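Local coordinates for protein sorbitol dehydrogenase (Gluconobacter oxydans, PDB 5ITG) that probably interconverts D-sorbitol and L-sorbose, using NADP(H) as the redox cofactor, at residues A42-E46 against R96-A100; R38-F43 against Y82-E86; Q47-A52 against P274-A279; A56-G61 against A100-L106. One frame throughout, in Å; residues are numbered along the deposited sequence.

Interaction 1: residues A42-E46 against R96-A100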
# COMPACT_ATOMS: atom_id res chain seq x y z
N ALA A 42 -3.36 0.22 13.11
CA ALA A 42 -3.68 -0.27 14.45
C ALA A 42 -2.41 -0.65 15.19
O ALA A 42 -2.31 -0.51 16.42
CB ALA A 42 -4.63 -1.47 14.35
N PHE A 43 -1.43 -1.14 14.43
CA PHE A 43 -0.14 -1.57 14.97
C PHE A 43 0.64 -0.42 15.60
O PHE A 43 1.17 -0.55 16.71
CB PHE A 43 0.70 -2.19 13.84
CG PHE A 43 2.05 -2.67 14.26
CD1 PHE A 43 2.20 -3.85 14.99
CD2 PHE A 43 3.19 -1.95 13.92
CE1 PHE A 43 3.46 -4.32 15.36
CE2 PHE A 43 4.46 -2.40 14.29
CZ PHE A 43 4.60 -3.59 15.01
N TYR A 44 0.71 0.71 14.89
CA TYR A 44 1.43 1.87 15.42
C TYR A 44 0.71 2.48 16.62
O TYR A 44 1.35 2.86 17.61
CB TYR A 44 1.61 2.94 14.33
CG TYR A 44 2.68 2.58 13.31
CD1 TYR A 44 4.03 2.75 13.61
CD2 TYR A 44 2.33 2.08 12.06
CE1 TYR A 44 5.02 2.41 12.68
CE2 TYR A 44 3.31 1.74 11.12
CZ TYR A 44 4.65 1.90 11.43
OH TYR A 44 5.61 1.56 10.51
N VAL A 45 -0.61 2.57 16.55
CA VAL A 45 -1.38 3.13 17.65
C VAL A 45 -1.20 2.28 18.91
O VAL A 45 -1.07 2.81 20.02
CB VAL A 45 -2.88 3.22 17.28
CG1 VAL A 45 -3.71 3.56 18.52
CG2 VAL A 45 -3.07 4.29 16.21
N GLU A 46 -1.16 0.97 18.72
CA GLU A 46 -0.99 0.03 19.82
C GLU A 46 0.26 0.35 20.64
O GLU A 46 0.30 0.12 21.85
CB GLU A 46 -0.87 -1.40 19.27
CG GLU A 46 -0.72 -2.48 20.33
CD GLU A 46 -2.06 -2.92 20.90
OE1 GLU A 46 -3.01 -2.12 20.86
OE2 GLU A 46 -2.15 -4.07 21.39
N ARG A 96 1.27 -11.40 18.86
CA ARG A 96 0.74 -10.54 19.91
C ARG A 96 -0.76 -10.34 19.74
O ARG A 96 -1.30 -10.44 18.64
CB ARG A 96 1.45 -9.19 19.87
CG ARG A 96 1.23 -8.40 18.58
CD ARG A 96 2.10 -7.16 18.56
NE ARG A 96 1.86 -6.33 19.73
CZ ARG A 96 2.69 -5.38 20.16
NH1 ARG A 96 3.81 -5.13 19.50
NH2 ARG A 96 2.39 -4.67 21.24
N VAL A 97 -1.44 -10.07 20.86
CA VAL A 97 -2.87 -9.82 20.84
C VAL A 97 -3.03 -8.31 20.86
O VAL A 97 -2.59 -7.63 21.80
CB VAL A 97 -3.56 -10.45 22.07
CG1 VAL A 97 -5.05 -10.15 22.06
CG2 VAL A 97 -3.34 -11.95 22.07
N MSE A 98 -3.65 -7.78 19.82
CA MSE A 98 -3.86 -6.35 19.64
C MSE A 98 -5.12 -5.84 20.33
O MSE A 98 -6.19 -6.42 20.19
CB MSE A 98 -3.95 -6.05 18.15
CG MSE A 98 -2.76 -6.54 17.34
SE MSE A 98 -1.33 -5.26 17.36
CE MSE A 98 -2.16 -3.95 16.20
N GLY A 99 -5.00 -4.73 21.06
CA GLY A 99 -6.16 -4.18 21.75
C GLY A 99 -6.61 -2.78 21.34
O GLY A 99 -7.61 -2.29 21.86
N ALA A 100 -5.91 -2.15 20.40
CA ALA A 100 -6.25 -0.80 19.96
C ALA A 100 -7.67 -0.60 19.41
O ALA A 100 -8.25 0.47 19.59
CB ALA A 100 -5.22 -0.32 18.93
O HOH W 1 -0.18 -5.84 21.48

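Interaction 2: residues R38-F43 against Y82-E86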
# COMPACT_ATOMS: atom_id res chain seq x y z
N ARG A 38 -5.39 -3.35 10.32
CA ARG A 38 -5.14 -4.07 11.55
C ARG A 38 -3.66 -4.38 11.83
O ARG A 38 -3.27 -4.53 12.99
CB ARG A 38 -5.96 -5.36 11.54
CG ARG A 38 -7.45 -5.10 11.49
CD ARG A 38 -8.18 -6.38 11.11
NE ARG A 38 -7.91 -7.42 12.08
CZ ARG A 38 -7.95 -8.72 11.83
NH1 ARG A 38 -8.25 -9.18 10.62
NH2 ARG A 38 -7.67 -9.58 12.81
N ALA A 39 -2.85 -4.46 10.77
CA ALA A 39 -1.42 -4.76 10.92
C ALA A 39 -0.52 -3.53 10.77
O ALA A 39 0.68 -3.61 11.01
CB ALA A 39 -1.01 -5.83 9.90
N HIS A 40 -1.10 -2.41 10.37
CA HIS A 40 -0.31 -1.20 10.16
C HIS A 40 -0.78 -0.07 11.07
O HIS A 40 -0.21 0.13 12.14
CB HIS A 40 -0.37 -0.81 8.68
CG HIS A 40 0.51 0.35 8.31
ND1 HIS A 40 0.08 1.65 8.35
CD2 HIS A 40 1.80 0.39 7.89
CE1 HIS A 40 1.07 2.45 7.98
NE2 HIS A 40 2.12 1.71 7.69
N GLU A 41 -1.83 0.64 10.67
CA GLU A 41 -2.34 1.74 11.50
C GLU A 41 -2.61 1.30 12.95
O GLU A 41 -2.16 1.94 13.90
CB GLU A 41 -3.62 2.33 10.91
CG GLU A 41 -4.06 3.61 11.61
CD GLU A 41 -5.41 4.11 11.15
OE1 GLU A 41 -5.71 3.98 9.94
OE2 GLU A 41 -6.17 4.66 11.98
N ALA A 42 -3.36 0.22 13.11
CA ALA A 42 -3.68 -0.27 14.45
C ALA A 42 -2.41 -0.65 15.19
O ALA A 42 -2.31 -0.51 16.42
CB ALA A 42 -4.63 -1.47 14.35
N PHE A 43 -1.43 -1.14 14.43
CA PHE A 43 -0.14 -1.57 14.97
C PHE A 43 0.64 -0.42 15.60
O PHE A 43 1.17 -0.55 16.71
CB PHE A 43 0.70 -2.19 13.84
CG PHE A 43 2.05 -2.67 14.26
CD1 PHE A 43 2.20 -3.85 14.99
CD2 PHE A 43 3.19 -1.95 13.92
CE1 PHE A 43 3.46 -4.32 15.36
CE2 PHE A 43 4.46 -2.40 14.29
CZ PHE A 43 4.60 -3.59 15.01
N TYR A 82 -7.61 -9.34 18.52
CA TYR A 82 -7.17 -10.26 17.48
C TYR A 82 -5.66 -10.46 17.57
O TYR A 82 -4.96 -9.65 18.18
CB TYR A 82 -7.55 -9.74 16.08
CG TYR A 82 -6.94 -8.41 15.73
CD1 TYR A 82 -7.55 -7.22 16.13
CD2 TYR A 82 -5.75 -8.33 15.02
CE1 TYR A 82 -6.98 -5.98 15.83
CE2 TYR A 82 -5.17 -7.10 14.71
CZ TYR A 82 -5.79 -5.93 15.12
OH TYR A 82 -5.23 -4.71 14.82
N SER A 83 -5.16 -11.53 16.98
CA SER A 83 -3.73 -11.79 17.04
C SER A 83 -3.02 -11.40 15.75
O SER A 83 -3.54 -11.59 14.65
CB SER A 83 -3.46 -13.26 17.34
OG SER A 83 -3.84 -14.09 16.26
N LEU A 84 -1.83 -10.85 15.91
CA LEU A 84 -1.03 -10.44 14.78
C LEU A 84 0.31 -11.13 14.86
O LEU A 84 1.08 -10.90 15.79
CB LEU A 84 -0.83 -8.92 14.76
CG LEU A 84 0.18 -8.41 13.72
CD1 LEU A 84 -0.25 -8.84 12.33
CD2 LEU A 84 0.28 -6.89 13.81
N THR A 85 0.59 -11.99 13.88
CA THR A 85 1.86 -12.68 13.82
C THR A 85 2.74 -11.84 12.88
O THR A 85 2.28 -11.40 11.83
CB THR A 85 1.71 -14.09 13.23
OG1 THR A 85 0.83 -14.86 14.06
CG2 THR A 85 3.06 -14.80 13.15
N GLU A 86 3.98 -11.61 13.29
CA GLU A 86 4.94 -10.85 12.49
C GLU A 86 6.09 -11.79 12.14
O GLU A 86 6.78 -12.30 13.02
CB GLU A 86 5.45 -9.65 13.29
CG GLU A 86 4.38 -8.59 13.50
CD GLU A 86 4.77 -7.55 14.53
OE1 GLU A 86 4.59 -7.82 15.74
OE2 GLU A 86 5.25 -6.47 14.14

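Interaction 3: residues Q47-A52 against P274-A279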
# COMPACT_ATOMS: atom_id res chain seq x y z
N GLN A 47 1.27 0.90 19.97
CA GLN A 47 2.54 1.23 20.62
C GLN A 47 2.62 2.60 21.29
O GLN A 47 3.62 2.91 21.93
CB GLN A 47 3.67 1.10 19.61
CG GLN A 47 3.78 -0.29 19.00
CD GLN A 47 4.71 -0.32 17.80
OE1 GLN A 47 5.92 -0.12 17.94
NE2 GLN A 47 4.15 -0.57 16.62
N ILE A 48 1.59 3.42 21.16
CA ILE A 48 1.60 4.73 21.81
C ILE A 48 0.43 4.87 22.78
O ILE A 48 0.28 5.90 23.44
CB ILE A 48 1.55 5.89 20.77
CG1 ILE A 48 0.38 5.69 19.80
CG2 ILE A 48 2.86 5.96 20.00
CD1 ILE A 48 -0.99 5.94 20.42
N LEU A 49 -0.38 3.82 22.88
CA LEU A 49 -1.54 3.83 23.76
C LEU A 49 -1.13 3.86 25.24
O LEU A 49 -1.89 4.29 26.10
CB LEU A 49 -2.41 2.60 23.48
CG LEU A 49 -3.89 2.83 23.18
CD1 LEU A 49 -4.07 4.03 22.26
CD2 LEU A 49 -4.47 1.58 22.55
N GLU A 50 0.08 3.40 25.52
CA GLU A 50 0.60 3.39 26.88
C GLU A 50 1.09 4.79 27.24
O GLU A 50 1.39 5.07 28.40
CB GLU A 50 1.75 2.39 27.00
CG GLU A 50 2.94 2.73 26.11
CD GLU A 50 4.03 1.68 26.18
OE1 GLU A 50 4.53 1.42 27.30
OE2 GLU A 50 4.40 1.13 25.12
N HIS A 51 1.16 5.66 26.24
CA HIS A 51 1.61 7.03 26.42
C HIS A 51 0.43 7.99 26.41
O HIS A 51 0.33 8.90 27.23
CB HIS A 51 2.57 7.41 25.29
CG HIS A 51 3.80 6.56 25.23
ND1 HIS A 51 4.52 6.38 24.07
CD2 HIS A 51 4.43 5.84 26.18
CE1 HIS A 51 5.55 5.58 24.31
NE2 HIS A 51 5.52 5.24 25.59
N ALA A 52 -0.46 7.78 25.44
CA ALA A 52 -1.65 8.60 25.28
C ALA A 52 -2.81 7.64 25.06
O ALA A 52 -3.15 7.30 23.92
CB ALA A 52 -1.48 9.51 24.07
N PRO A 274 -1.81 11.46 17.99
CA PRO A 274 -1.05 10.63 18.93
C PRO A 274 0.44 10.90 18.73
O PRO A 274 0.84 11.46 17.70
CB PRO A 274 -1.41 9.20 18.51
CG PRO A 274 -2.73 9.35 17.81
CD PRO A 274 -2.59 10.63 17.05
N PRO A 275 1.28 10.54 19.71
CA PRO A 275 2.72 10.77 19.58
C PRO A 275 3.32 9.63 18.76
O PRO A 275 4.18 8.89 19.23
CB PRO A 275 3.19 10.75 21.03
CG PRO A 275 2.31 9.69 21.63
CD PRO A 275 0.95 10.02 21.05
N LEU A 276 2.85 9.50 17.52
CA LEU A 276 3.29 8.43 16.61
C LEU A 276 4.79 8.31 16.38
O LEU A 276 5.29 7.21 16.10
CB LEU A 276 2.56 8.59 15.27
CG LEU A 276 1.03 8.53 15.39
CD1 LEU A 276 0.36 8.83 14.05
CD2 LEU A 276 0.63 7.15 15.87
N GLU A 277 5.53 9.41 16.49
CA GLU A 277 6.98 9.32 16.31
C GLU A 277 7.55 8.29 17.29
O GLU A 277 8.47 7.55 16.96
CB GLU A 277 7.65 10.68 16.52
CG GLU A 277 7.45 11.32 17.89
CD GLU A 277 6.02 11.74 18.16
OE1 GLU A 277 5.35 12.23 17.23
OE2 GLU A 277 5.56 11.58 19.32
N LYS A 278 6.98 8.23 18.49
CA LYS A 278 7.46 7.29 19.51
C LYS A 278 7.31 5.83 19.08
O LYS A 278 7.94 4.95 19.65
CB LYS A 278 6.71 7.51 20.83
CG LYS A 278 6.97 8.87 21.45
CD LYS A 278 6.31 9.03 22.81
CE LYS A 278 6.58 10.42 23.38
NZ LYS A 278 5.94 10.62 24.72
N ALA A 279 6.50 5.59 18.06
CA ALA A 279 6.28 4.23 17.56
C ALA A 279 7.02 4.01 16.24
O ALA A 279 6.85 2.98 15.59
CB ALA A 279 4.79 3.98 17.37
O HOH W 2 7.16 0.26 15.60

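Interaction 4: residues A56-G61 against A100-L106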
# COMPACT_ATOMS: atom_id res chain seq x y z
N ALA A 56 -7.85 5.23 21.26
CA ALA A 56 -8.39 3.93 20.91
C ALA A 56 -9.07 4.11 19.56
O ALA A 56 -9.40 5.23 19.18
CB ALA A 56 -9.41 3.46 21.95
N ILE A 57 -9.30 3.01 18.85
CA ILE A 57 -9.93 3.09 17.54
C ILE A 57 -11.31 2.45 17.48
O ILE A 57 -11.51 1.35 17.97
CB ILE A 57 -9.05 2.40 16.46
CG1 ILE A 57 -7.65 3.02 16.43
CG2 ILE A 57 -9.69 2.53 15.10
CD1 ILE A 57 -6.65 2.22 15.57
N VAL A 58 -12.26 3.16 16.87
CA VAL A 58 -13.61 2.63 16.69
C VAL A 58 -13.69 2.29 15.21
O VAL A 58 -13.63 3.18 14.37
CB VAL A 58 -14.69 3.69 17.01
CG1 VAL A 58 -16.07 3.11 16.75
CG2 VAL A 58 -14.57 4.16 18.45
N GLY A 59 -13.82 1.01 14.89
CA GLY A 59 -13.88 0.61 13.50
C GLY A 59 -15.28 0.60 12.91
O GLY A 59 -16.25 0.27 13.59
N VAL A 60 -15.38 0.96 11.63
CA VAL A 60 -16.67 0.99 10.96
C VAL A 60 -16.63 0.30 9.60
O VAL A 60 -15.79 0.60 8.75
CB VAL A 60 -17.16 2.44 10.74
CG1 VAL A 60 -18.54 2.43 10.08
CG2 VAL A 60 -17.22 3.18 12.06
N GLY A 61 -17.56 -0.64 9.39
CA GLY A 61 -17.64 -1.33 8.12
C GLY A 61 -18.75 -0.66 7.34
O GLY A 61 -19.80 -0.34 7.90
N ALA A 100 -5.91 -2.15 20.40
CA ALA A 100 -6.25 -0.80 19.96
C ALA A 100 -7.67 -0.60 19.41
O ALA A 100 -8.25 0.47 19.59
CB ALA A 100 -5.22 -0.32 18.93
N LEU A 101 -8.21 -1.61 18.74
CA LEU A 101 -9.55 -1.54 18.17
C LEU A 101 -10.55 -1.89 19.27
O LEU A 101 -10.70 -3.06 19.62
CB LEU A 101 -9.67 -2.54 17.02
CG LEU A 101 -10.96 -2.58 16.19
CD1 LEU A 101 -11.18 -1.24 15.50
CD2 LEU A 101 -10.85 -3.69 15.17
N ARG A 102 -11.23 -0.88 19.80
CA ARG A 102 -12.16 -1.10 20.90
C ARG A 102 -13.62 -1.32 20.55
O ARG A 102 -14.42 -1.70 21.40
CB ARG A 102 -12.04 0.05 21.91
CG ARG A 102 -10.74 0.04 22.72
CD ARG A 102 -10.64 -1.20 23.61
NE ARG A 102 -10.05 -2.35 22.92
CZ ARG A 102 -10.60 -3.57 22.88
NH1 ARG A 102 -11.75 -3.80 23.49
NH2 ARG A 102 -9.98 -4.55 22.24
N ASP A 103 -13.99 -1.08 19.30
CA ASP A 103 -15.36 -1.31 18.88
C ASP A 103 -15.40 -1.48 17.37
O ASP A 103 -14.57 -0.90 16.66
CB ASP A 103 -16.27 -0.14 19.29
CG ASP A 103 -17.71 -0.58 19.52
OD1 ASP A 103 -18.13 -1.62 18.97
OD2 ASP A 103 -18.44 0.14 20.25
N TYR A 104 -16.34 -2.28 16.90
CA TYR A 104 -16.50 -2.52 15.47
C TYR A 104 -17.98 -2.34 15.15
O TYR A 104 -18.82 -3.14 15.59
CB TYR A 104 -16.04 -3.94 15.12
CG TYR A 104 -16.05 -4.25 13.64
CD1 TYR A 104 -17.24 -4.38 12.93
CD2 TYR A 104 -14.85 -4.43 12.95
CE1 TYR A 104 -17.24 -4.67 11.56
CE2 TYR A 104 -14.83 -4.72 11.59
CZ TYR A 104 -16.03 -4.84 10.90
OH TYR A 104 -16.01 -5.13 9.56
N LEU A 105 -18.30 -1.30 14.39
CA LEU A 105 -19.68 -1.02 14.03
C LEU A 105 -19.99 -1.24 12.57
O LEU A 105 -19.19 -0.91 11.70
CB LEU A 105 -20.05 0.42 14.38
CG LEU A 105 -20.15 0.85 15.85
CD1 LEU A 105 -18.80 0.73 16.53
CD2 LEU A 105 -20.65 2.29 15.90
N LEU A 106 -21.17 -1.79 12.30
CA LEU A 106 -21.64 -1.99 10.94
C LEU A 106 -22.55 -0.79 10.68
O LEU A 106 -23.66 -0.73 11.20
CB LEU A 106 -22.43 -3.29 10.83
CG LEU A 106 -21.66 -4.52 10.39
CD1 LEU A 106 -22.54 -5.75 10.49
CD2 LEU A 106 -21.17 -4.32 8.96

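Interaction 1: residues A42-E46 against R96-A100
Helix 42-46 passes strand 96-98 almost at right angles (95°), and the backbones come nearest past Met-98, where Glu-46 faces Ala-100 with CA atoms 5.3 Å apart. The selenomethionine Met-98 fills the angle between them: bent at chi2 and chi3, it lays CE against the helix backbone, 3.4 Å from Phe-43 CA, and 4.0 Å from the Ala-42 methyl (CB). Glu-46, with CG anti to the backbone N (chi1 -178°) and a bend at chi2, reaches its carboxylate over to the Gly-99 amide, whose N-H meets OE2 on the syn side at 2.9 Å and OE1 weakly at 3.3 Å. Tyr-19 OH also bonds OE1. Arg-96 slides past in the opposite direction, its NH2 4.6 Å from Glu-46 OE2, too far for a salt bridge. A single water closes the gap, accepting from Arg-96 NE and donating to Glu-46 OE2 (2.6 Å) and Val-97 O. With an alanine in place of Glu-46 the Gly-99 amide would probably lose its carboxylate acceptor, and the water, still on Val-97 O, its link to the helix. Sharing the buried carboxylate among a backbone amide, a tyrosine and a water is likely to favour its ionised form.

Interaction 2: residues R38-F43 against Y82-E86
Arg-38 and Tyr-82 carry the heart of this contact, where the helical turns after strand 26-31 of the Rossmann domain pack on strand 82-86. The Tyr-82 hydroxyl donates to Arg-38 O at 2.7 Å, in the carbonyl plane and on a lone pair. The arginine's side chain, bent at chi3 (60°), runs out over one face of the ring in a cation-pi contact, Arg-38 CZ lying 4.2 Å from the ring centroid. The guanidinium does not lie flat: its plane stands 74° from the ring, and an edge points down at Tyr-82 CG. Along the strand, Leu-84 splits its branches, CD1 touching Ala-39 CB and CD2 meeting Phe-43 CD1 at 3.8 Å. Glu-86 comes from the opposite direction and brings OE2 obliquely to the Phe-43 ring, 3.1 Å from Phe-43 CE1, the carboxylate plane turned 77° from the ring.

To position these groups, Leu-253 O takes a bond from Arg-38 NH2, while Arg-230 makes a salt bridge with Glu-86, a cation-pi contact with Phe-43 and a bond to Ala-39 O. Arg-38 NE has no hydrogen-bond partner in the model; it sits 3.7 Å above the Tyr-82 ring plane, over its centre.

Interaction 3: residues Q47-A52 against P274-A279
Ile-48 is the plug of this contact, pushed into a pocket made by Pro-274, Pro-275, Leu-276 and Ala-279. Its CG1 stands between the backbone N and the carbonyl carbon (chi1 52°), which sends the two branches to different walls. CD1 rests 3.8 Å from Pro-274 CB, whereas CG2 faces Pro-275 O at 3.3 Å and the methyl of Ala-279 at 3.8 Å. The Pro-275 ring lies against the stem of the plug, with its CG 4.0 Å from Ile-48 CB, and continues to Ala-52, whose CB meets Pro-275 CD. Cut back to an alanine, Ile-48 would probably keep its touch on Pro-275 CG through CB but leave gaps against Pro-274, Leu-276 and Ala-279.

Toward the solvent side, Lys-278, extended beyond CG, passes His-51 obliquely and brings its aliphatic CD within 3.4 Å of His-51 ND1. At the other end, Gln-47 packs its CB on Ala-279 CB. A water donates to both Gln-47 OE1 and Ala-279 O, while Gln-47 NE2 turns back to Phe-43 O. Each loop is also braced internally: Ile-48 O accepts from the amides of His-51 and Ala-52, and Pro-275 centres an inverse gamma turn ahead of the 3-10 segment 276-279.

The contact thus joins the connection from helix 41-46 to strand 56-61 with the loop leading into strand 282-284; Leu-276 also touches Met-283 of strand 282-284, and Pro-274 touches Trp-55, just ahead of strand 56-61.

Interaction 4: residues A56-G61 against A100-L106
Ile-57 and Leu-101 cross at about a right angle on one face of the sheet, Ile-57 CG2 touching Leu-101 CD1 at 4.1 Å. Leu-101, its CG anti to the backbone N (chi1 -175°), carries CD1 to 3.5 Å from Gly-59 N, the glycine having no side chain to meet it. Tyr-104 and Leu-106 project from the same face and pack on helix 66-77, the tyrosine stacking on Phe-75.

On the opposite face Val-58 and Asp-103 stand side by side and point the same way, while Leu-105 leans obliquely across to put its CD1 3.6 Å from Val-58 CG1. Helix 111-119 covers Val-58, Val-60 and Leu-105, and Asp-103 OD1 pairs with Lys-76.

Two strands running in the same direction, their axes 18° apart, with helices packed on both faces are the alpha/beta layering of a Rossmann domain. Ile-57 N gives to Ala-100 O, and Arg-102 N returns a bond to Ile-57 O at 2.9 Å. Between the Ile-57/Leu-101 and Gly-59/Tyr-104 pairs the second strand carries one residue more than the first, consistent with a beta bulge at 102-103. The end of the Arg-102 side chain leads away from strand 56-61, CG lying 3.7 Å from Ala-56 CB and NE bonded to Gly-99 O. Past the bulge region, Gly-59 N meets Asp-103 O and Leu-105 N meets Gly-59 O, the latter at 2.7 Å and 175°; Gly-61 N closes on Leu-105 O.

Overall arrangement
All four contacts fall within the Rossmann domain. Their first segments follow one another along residues 38-61, from helices 35-39 and 41-46 through a loop into strand 56-61. Interactions 1 and 2, with centres 6 Å apart, share Ala-42 and Phe-43 and set helix 41-46 against adjacent antiparallel strands of the large mixed sheet, 93-106 and 82-87. Interaction 4, 12 Å from interaction 1, shares Ala-100 with it and continues strand 93-106 alongside strand 56-61. Interaction 3 brings in residues from more than 220 positions later; Leu-49 in its loop packs on Ala-100. One short helix-loop-strand unit is thereby fixed to sheet and distant loop together.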